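Local structure of pectinesterase inhibitor (Actinidia chinensis, 1XG2) at residues Ser53-Ser58 against Pro126-Gln131; Ser76-Asp81 against Ala112-Asp117; Lys90-Ser95 against Asn102-Ala107. The protein inhibits pectin methylesterase by forming a complex with it, and may be involved in the regulation of fruit ripening. All coordinates share one frame; numbering follows the deposited sequence.

Contact 1: residues Ser53-Ser58 against Pro126-Gln131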
# COMPACT_ATOMS: atom_id res chain seq x y z
N SER B 53 6.11 -1.11 -20.78
CA SER B 53 6.97 -2.19 -20.32
C SER B 53 8.14 -2.38 -21.31
O SER B 53 9.29 -2.59 -20.91
CB SER B 53 6.16 -3.48 -20.18
OG SER B 53 7.01 -4.58 -19.91
N LYS B 54 7.83 -2.30 -22.60
CA LYS B 54 8.86 -2.45 -23.64
C LYS B 54 9.79 -1.25 -23.70
O LYS B 54 10.99 -1.41 -23.93
CB LYS B 54 8.22 -2.69 -25.00
CG LYS B 54 7.36 -3.92 -25.05
CD LYS B 54 6.71 -4.09 -26.40
CE LYS B 54 6.08 -5.46 -26.50
NZ LYS B 54 4.86 -5.42 -27.35
N ILE B 55 9.24 -0.06 -23.49
CA ILE B 55 10.03 1.17 -23.41
C ILE B 55 11.04 1.08 -22.27
O ILE B 55 12.21 1.43 -22.44
CB ILE B 55 9.13 2.40 -23.24
CG1 ILE B 55 8.40 2.67 -24.56
CG2 ILE B 55 9.97 3.62 -22.78
CD1 ILE B 55 7.28 3.71 -24.45
N ILE B 56 10.60 0.59 -21.12
CA ILE B 56 11.49 0.46 -19.97
C ILE B 56 12.58 -0.57 -20.26
O ILE B 56 13.74 -0.33 -19.95
CB ILE B 56 10.70 0.08 -18.69
CG1 ILE B 56 9.76 1.23 -18.30
CG2 ILE B 56 11.64 -0.19 -17.55
CD1 ILE B 56 8.57 0.78 -17.43
N ALA B 57 12.21 -1.70 -20.84
CA ALA B 57 13.20 -2.72 -21.19
C ALA B 57 14.27 -2.11 -22.12
O ALA B 57 15.47 -2.34 -21.94
CB ALA B 57 12.52 -3.89 -21.84
N SER B 58 13.83 -1.28 -23.05
CA SER B 58 14.73 -0.65 -24.02
C SER B 58 15.67 0.35 -23.34
O SER B 58 16.87 0.37 -23.63
CB SER B 58 13.92 -0.01 -25.17
OG SER B 58 14.75 0.51 -26.19
N PRO B 126 13.95 9.83 -17.84
CA PRO B 126 13.80 10.21 -19.25
C PRO B 126 12.39 10.75 -19.50
O PRO B 126 11.42 10.20 -18.99
CB PRO B 126 14.02 8.89 -19.99
CG PRO B 126 14.68 8.01 -19.03
CD PRO B 126 14.21 8.40 -17.68
N THR B 127 12.32 11.84 -20.26
CA THR B 127 11.04 12.44 -20.64
C THR B 127 10.06 11.42 -21.20
O THR B 127 8.88 11.47 -20.85
CB THR B 127 11.27 13.55 -21.67
OG1 THR B 127 12.05 14.59 -21.06
CG2 THR B 127 9.96 14.24 -22.01
N GLN B 128 10.54 10.52 -22.05
CA GLN B 128 9.71 9.46 -22.64
C GLN B 128 8.96 8.65 -21.58
O GLN B 128 7.78 8.30 -21.74
CB GLN B 128 10.58 8.50 -23.46
CG GLN B 128 9.77 7.49 -24.27
CD GLN B 128 10.60 6.51 -25.09
OE1 GLN B 128 10.07 5.94 -26.05
NE2 GLN B 128 11.86 6.27 -24.71
N LEU B 129 9.66 8.31 -20.51
CA LEU B 129 9.08 7.50 -19.44
C LEU B 129 8.16 8.36 -18.57
O LEU B 129 7.10 7.90 -18.15
CB LEU B 129 10.19 6.86 -18.62
CG LEU B 129 9.76 5.93 -17.48
CD1 LEU B 129 8.85 4.84 -17.99
CD2 LEU B 129 11.02 5.35 -16.83
N HIS B 130 8.57 9.59 -18.27
CA HIS B 130 7.71 10.50 -17.53
C HIS B 130 6.35 10.62 -18.24
O HIS B 130 5.31 10.49 -17.62
CB HIS B 130 8.38 11.86 -17.32
CG HIS B 130 7.49 12.89 -16.70
ND1 HIS B 130 6.79 12.66 -15.54
CD2 HIS B 130 7.17 14.15 -17.09
CE1 HIS B 130 6.08 13.74 -15.23
NE2 HIS B 130 6.29 14.65 -16.16
N GLN B 131 6.36 10.78 -19.56
CA GLN B 131 5.11 10.94 -20.31
C GLN B 131 4.28 9.66 -20.30
O GLN B 131 3.05 9.71 -20.18
CB GLN B 131 5.37 11.41 -21.74
CG GLN B 131 5.84 12.87 -21.83
CD GLN B 131 4.80 13.86 -21.33
OE1 GLN B 131 3.68 13.91 -21.84
NE2 GLN B 131 5.17 14.64 -20.32

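Contact 2: residues Ser76-Asp81 against Ala112-Asp117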
# COMPACT_ATOMS: atom_id res chain seq x y z
N SER B 76 9.90 -1.42 -14.10
CA SER B 76 9.55 -2.64 -14.79
C SER B 76 8.66 -3.57 -13.93
O SER B 76 7.67 -4.09 -14.41
CB SER B 76 10.83 -3.35 -15.22
OG SER B 76 10.54 -4.56 -15.86
N GLU B 77 9.03 -3.75 -12.67
CA GLU B 77 8.25 -4.60 -11.75
C GLU B 77 6.85 -4.02 -11.52
O GLU B 77 5.86 -4.74 -11.52
CB GLU B 77 8.99 -4.77 -10.42
CG GLU B 77 10.23 -5.65 -10.56
CD GLU B 77 11.12 -5.69 -9.31
OE1 GLU B 77 12.23 -6.28 -9.41
OE2 GLU B 77 10.73 -5.14 -8.26
N ASN B 78 6.78 -2.70 -11.37
CA ASN B 78 5.52 -2.01 -11.19
C ASN B 78 4.61 -2.09 -12.40
O ASN B 78 3.40 -2.30 -12.25
CB ASN B 78 5.76 -0.55 -10.82
CG ASN B 78 6.01 -0.38 -9.34
OD1 ASN B 78 5.08 -0.23 -8.54
ND2 ASN B 78 7.27 -0.37 -8.96
N TYR B 79 5.18 -1.98 -13.60
CA TYR B 79 4.37 -2.10 -14.80
C TYR B 79 3.88 -3.53 -14.97
O TYR B 79 2.77 -3.74 -15.45
CB TYR B 79 5.11 -1.57 -16.04
CG TYR B 79 4.85 -0.10 -16.24
CD1 TYR B 79 5.54 0.86 -15.51
CD2 TYR B 79 3.86 0.33 -17.12
CE1 TYR B 79 5.28 2.23 -15.69
CE2 TYR B 79 3.60 1.69 -17.32
CZ TYR B 79 4.31 2.63 -16.59
OH TYR B 79 4.05 3.97 -16.78
N ALA B 80 4.69 -4.51 -14.58
CA ALA B 80 4.31 -5.90 -14.69
C ALA B 80 3.09 -6.15 -13.79
O ALA B 80 2.14 -6.80 -14.21
CB ALA B 80 5.48 -6.83 -14.32
N ASP B 81 3.13 -5.61 -12.59
CA ASP B 81 2.01 -5.73 -11.65
C ASP B 81 0.78 -4.98 -12.18
O ASP B 81 -0.33 -5.50 -12.10
CB ASP B 81 2.42 -5.21 -10.27
CG ASP B 81 3.40 -6.13 -9.55
OD1 ASP B 81 3.52 -7.31 -9.97
OD2 ASP B 81 4.10 -5.77 -8.57
N ALA B 112 2.50 3.26 -12.23
CA ALA B 112 3.12 4.38 -12.93
C ALA B 112 3.62 5.42 -11.93
O ALA B 112 4.70 5.99 -12.09
CB ALA B 112 2.12 5.01 -13.89
N GLY B 113 2.85 5.66 -10.88
CA GLY B 113 3.21 6.62 -9.86
C GLY B 113 4.41 6.19 -9.04
O GLY B 113 5.20 7.03 -8.60
N THR B 114 4.55 4.89 -8.85
CA THR B 114 5.69 4.35 -8.12
C THR B 114 6.96 4.47 -8.97
O THR B 114 8.03 4.74 -8.45
CB THR B 114 5.43 2.90 -7.75
OG1 THR B 114 4.28 2.82 -6.89
CG2 THR B 114 6.57 2.34 -6.93
N CYS B 115 6.82 4.28 -10.28
CA CYS B 115 7.93 4.55 -11.20
C CYS B 115 8.36 6.00 -11.03
O CYS B 115 9.54 6.28 -10.80
CB CYS B 115 7.52 4.25 -12.63
SG CYS B 115 8.86 4.49 -13.81
N GLU B 116 7.38 6.92 -11.08
CA GLU B 116 7.62 8.36 -10.92
C GLU B 116 8.32 8.69 -9.61
O GLU B 116 9.30 9.44 -9.60
CB GLU B 116 6.29 9.14 -10.95
CG GLU B 116 5.66 9.28 -12.32
CD GLU B 116 6.47 10.17 -13.24
OE1 GLU B 116 6.93 9.67 -14.28
OE2 GLU B 116 6.65 11.35 -12.92
N ASP B 117 7.81 8.14 -8.51
CA ASP B 117 8.39 8.35 -7.19
C ASP B 117 9.83 7.82 -7.07
O ASP B 117 10.59 8.33 -6.26
CB ASP B 117 7.60 7.65 -6.11
CG ASP B 117 6.20 8.22 -5.91
OD1 ASP B 117 5.91 9.38 -6.27
OD2 ASP B 117 5.32 7.53 -5.38

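Contact 3: residues Lys90-Ser95 against Asn102-Ala107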
# COMPACT_ATOMS: atom_id res chain seq x y z
N LYS B 90 -10.72 -6.60 -15.82
CA LYS B 90 -11.74 -7.00 -16.81
C LYS B 90 -12.74 -8.01 -16.23
O LYS B 90 -13.95 -7.91 -16.44
CB LYS B 90 -11.09 -7.60 -18.06
CG LYS B 90 -10.23 -6.62 -18.86
CD LYS B 90 -9.84 -7.17 -20.24
CE LYS B 90 -11.04 -7.29 -21.24
NZ LYS B 90 -11.77 -6.02 -21.59
N GLN B 91 -12.22 -9.01 -15.52
CA GLN B 91 -13.07 -10.07 -14.97
C GLN B 91 -13.98 -9.52 -13.87
O GLN B 91 -15.13 -9.91 -13.76
CB GLN B 91 -12.22 -11.21 -14.39
CG GLN B 91 -11.34 -11.96 -15.39
CD GLN B 91 -10.41 -12.99 -14.70
OE1 GLN B 91 -10.56 -14.20 -14.89
NE2 GLN B 91 -9.46 -12.50 -13.90
N PHE B 92 -13.44 -8.62 -13.06
CA PHE B 92 -14.22 -8.00 -11.99
C PHE B 92 -15.37 -7.17 -12.57
O PHE B 92 -16.50 -7.19 -12.06
CB PHE B 92 -13.32 -7.12 -11.10
CG PHE B 92 -12.40 -7.89 -10.19
CD1 PHE B 92 -11.03 -7.61 -10.18
CD2 PHE B 92 -12.89 -8.85 -9.32
CE1 PHE B 92 -10.17 -8.30 -9.34
CE2 PHE B 92 -12.03 -9.54 -8.46
CZ PHE B 92 -10.67 -9.27 -8.47
N LEU B 93 -15.10 -6.44 -13.65
CA LEU B 93 -16.15 -5.63 -14.29
C LEU B 93 -17.26 -6.55 -14.83
O LEU B 93 -18.44 -6.28 -14.63
CB LEU B 93 -15.55 -4.75 -15.39
CG LEU B 93 -16.48 -3.85 -16.21
CD1 LEU B 93 -17.41 -3.03 -15.34
CD2 LEU B 93 -15.66 -2.94 -17.13
N THR B 94 -16.88 -7.64 -15.48
CA THR B 94 -17.82 -8.63 -16.02
C THR B 94 -18.72 -9.21 -14.93
O THR B 94 -19.93 -9.36 -15.12
CB THR B 94 -17.06 -9.77 -16.69
OG1 THR B 94 -16.26 -9.25 -17.77
CG2 THR B 94 -18.03 -10.79 -17.35
N SER B 95 -18.11 -9.47 -13.78
CA SER B 95 -18.82 -10.10 -12.66
C SER B 95 -19.66 -9.09 -11.87
O SER B 95 -20.47 -9.44 -11.02
CB SER B 95 -17.78 -10.75 -11.74
OG SER B 95 -17.43 -12.03 -12.27
N ASN B 102 -12.36 -1.03 -8.80
CA ASN B 102 -11.71 0.22 -8.38
C ASN B 102 -10.32 -0.06 -7.78
O ASN B 102 -9.32 0.50 -8.22
CB ASN B 102 -12.58 1.00 -7.40
CG ASN B 102 -12.02 2.35 -7.08
OD1 ASN B 102 -10.93 2.48 -6.48
ND2 ASN B 102 -12.74 3.37 -7.47
N ILE B 103 -10.26 -0.99 -6.83
CA ILE B 103 -9.01 -1.35 -6.17
C ILE B 103 -7.91 -1.76 -7.18
O ILE B 103 -6.76 -1.32 -7.05
CB ILE B 103 -9.27 -2.50 -5.17
CG1 ILE B 103 -10.20 -2.04 -4.04
CG2 ILE B 103 -7.94 -3.05 -4.62
CD1 ILE B 103 -9.66 -0.96 -3.16
N TYR B 104 -8.26 -2.58 -8.16
CA TYR B 104 -7.26 -3.06 -9.11
C TYR B 104 -6.85 -1.96 -10.09
O TYR B 104 -5.67 -1.86 -10.42
CB TYR B 104 -7.71 -4.32 -9.84
CG TYR B 104 -7.55 -5.56 -8.99
CD1 TYR B 104 -8.28 -5.70 -7.81
CD2 TYR B 104 -6.66 -6.57 -9.33
CE1 TYR B 104 -8.15 -6.82 -7.01
CE2 TYR B 104 -6.53 -7.73 -8.51
CZ TYR B 104 -7.30 -7.83 -7.37
OH TYR B 104 -7.20 -8.93 -6.53
N ALA B 105 -7.79 -1.12 -10.52
CA ALA B 105 -7.43 0.04 -11.33
C ALA B 105 -6.61 1.05 -10.54
O ALA B 105 -5.70 1.68 -11.10
CB ALA B 105 -8.68 0.71 -11.95
N SER B 106 -6.88 1.19 -9.24
CA SER B 106 -6.09 2.06 -8.38
C SER B 106 -4.66 1.55 -8.26
O SER B 106 -3.71 2.34 -8.28
CB SER B 106 -6.71 2.17 -6.98
OG SER B 106 -7.92 2.90 -7.00
N ALA B 107 -4.51 0.22 -8.16
CA ALA B 107 -3.18 -0.38 -8.06
C ALA B 107 -2.39 -0.19 -9.35
O ALA B 107 -1.19 0.10 -9.31
CB ALA B 107 -3.28 -1.89 -7.72

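Contact 1: residues Ser53-Ser58 against Pro126-Gln131
I55 and Q128 meet from opposite directions where helix 34-60 faces the first turn of helix 127-149, two helices of the four-helix bundle at the heart of this inhibitor. I55 loses more surface here than any other residue of the two segments. Its CB points toward the partner helix, and its branches meet the amide of Q128: CG2 lies 3.8 Å from Q128 CD and equally 3.8 Å from Q128 NE2, while CD1 sits 3.9 Å from Q128 OE1. Aliphatic carbon thus touches both the oxygen and the nitrogen end of the amide. Q128 gets there by stretching out, with CG anti to the backbone N (chi1 -172°) and CD continuing the extended chain (chi2 -179°), which carries the amide across to the isoleucine. The meeting is purely van der Waals, and Q128 itself remains an exposed residue.

One position further along each helix, I56 and L129, both buried, slant past each other. I56 also packs on C75, S76 and Y79 of helix 66-95, while L129 touches T52 of helix 34-60 and F119 in the loop beyond helix 98-118. P126 stands at the N-cap position, its O taking the backbone N-H of H130 at 3.0 Å, so helix 127-149 is only just starting as it comes alongside the other. The backbones are nearest at I56 and L129, whose CA atoms are 7.5 Å apart. Between them a single methyl of the leucine does the touching: L129 CD1 rests 3.7 Å from I56 CG1 and 4.1 Å from I56 CD1.

Contact 2: residues Ser76-Asp81 against Ala112-Asp117
A112 meets the hydroxyl end of Y79, its CB 3.6 Å from Y79 OH. That hydroxyl is hydrogen-bonded to D133 of helix 127-149, which holds the ring's outer end in the interior. At T114 the contact is tightest: its side chain crosses that of N78 at about a right angle, and CB comes within 3.2 Å of N78 OD1, with CG2 3.4 Å from the same oxygen. This close approach of oxygen to carbon is not a hydrogen bond; N78 ND2 bonds to T74 O, and T114 OG1 to D110 O and to H137 of the pectinesterase chain. C115 follows, CB 4.3 Å from Y79 CE1 at the ring edge, near its plane. Its sulfur is in the disulfide to C75, the residue just before 76-81, so a covalent link runs beside the packing. E116 turns to H130 of helix 127-149, hydrogen-bonded through OE2, and D117 forms a salt bridge with K224 of the pectinesterase chain. The two segments run antiparallel at 171° with their axes 8.6 Å apart, the close side-by-side pairing of neighbouring helices in a four-helix bundle, here reinforced by a disulfide.

Contact 3: residues Lys90-Ser95 against Asn102-Ala107
F92 and Y104 meet near the closed end of the hairpin formed by helices 66-95 and 98-118, and their rings make an edge-to-face pair. The side chains cross at about a right angle, but the ring planes are inclined at only 55°, so the T is a leaning one, with centroids 4.7 Å apart. F92 supplies the edge. Its CE1 sits 3.3 Å above the Y104 plane, over the middle of the ring, and is 3.4 Å from Y104 CE1 and 3.5 Å from Y104 CZ. The neighbouring F92 CZ is 3.8 Å from Y104 CE1. Both CB atoms point toward the partner segment, and a shared torsion, CG anti to the carbonyl carbon (chi1 -73° for F92, -79° for Y104), brings the rings together.

Within 90-95, T94 OG1 bonds to K90 O at 3.0 Å; the backbone N of T94 reaches that same oxygen from the opposite face of its plane. K90 itself reaches helix 34-60 in a salt bridge with D43.

The pair needs no polar atom of its own: the slightly positive C-H edge of F92 lies against the electron-rich face of Y104, probably a mildly favourable match. The Y104 hydroxyl is left to hydrogen-bond D118 of the pectinesterase chain, so one ring packs on F92 while its hydroxyl meets the enzyme.

In the fold
Contacts 2 and 3 join the same two helices, 66-95 and 98-118, and the centres of the two contacts lie about 18 Å apart, whereas contact 1 pairs 34-60 with 127-149. Contact 2 is wholly buried, and contacts 1 and 3 are only partly so. Contacts 1 and 2 touch, I56 CD1 lying 3.6 Å from Y79 CD1 and L129 CD2 3.8 Å from C115 SG, so all four helices meet at that level of the bundle. Contact 3 lies on the opposite side of the chain's centre from contact 1. Aliphatic carbon and one amide make contact 1; polar and apolar side chains mix beside a disulfide in contact 2; two rings make contact 3. Residues of contacts 2 and 3 reach the enzyme; the segments of contact 1 do not.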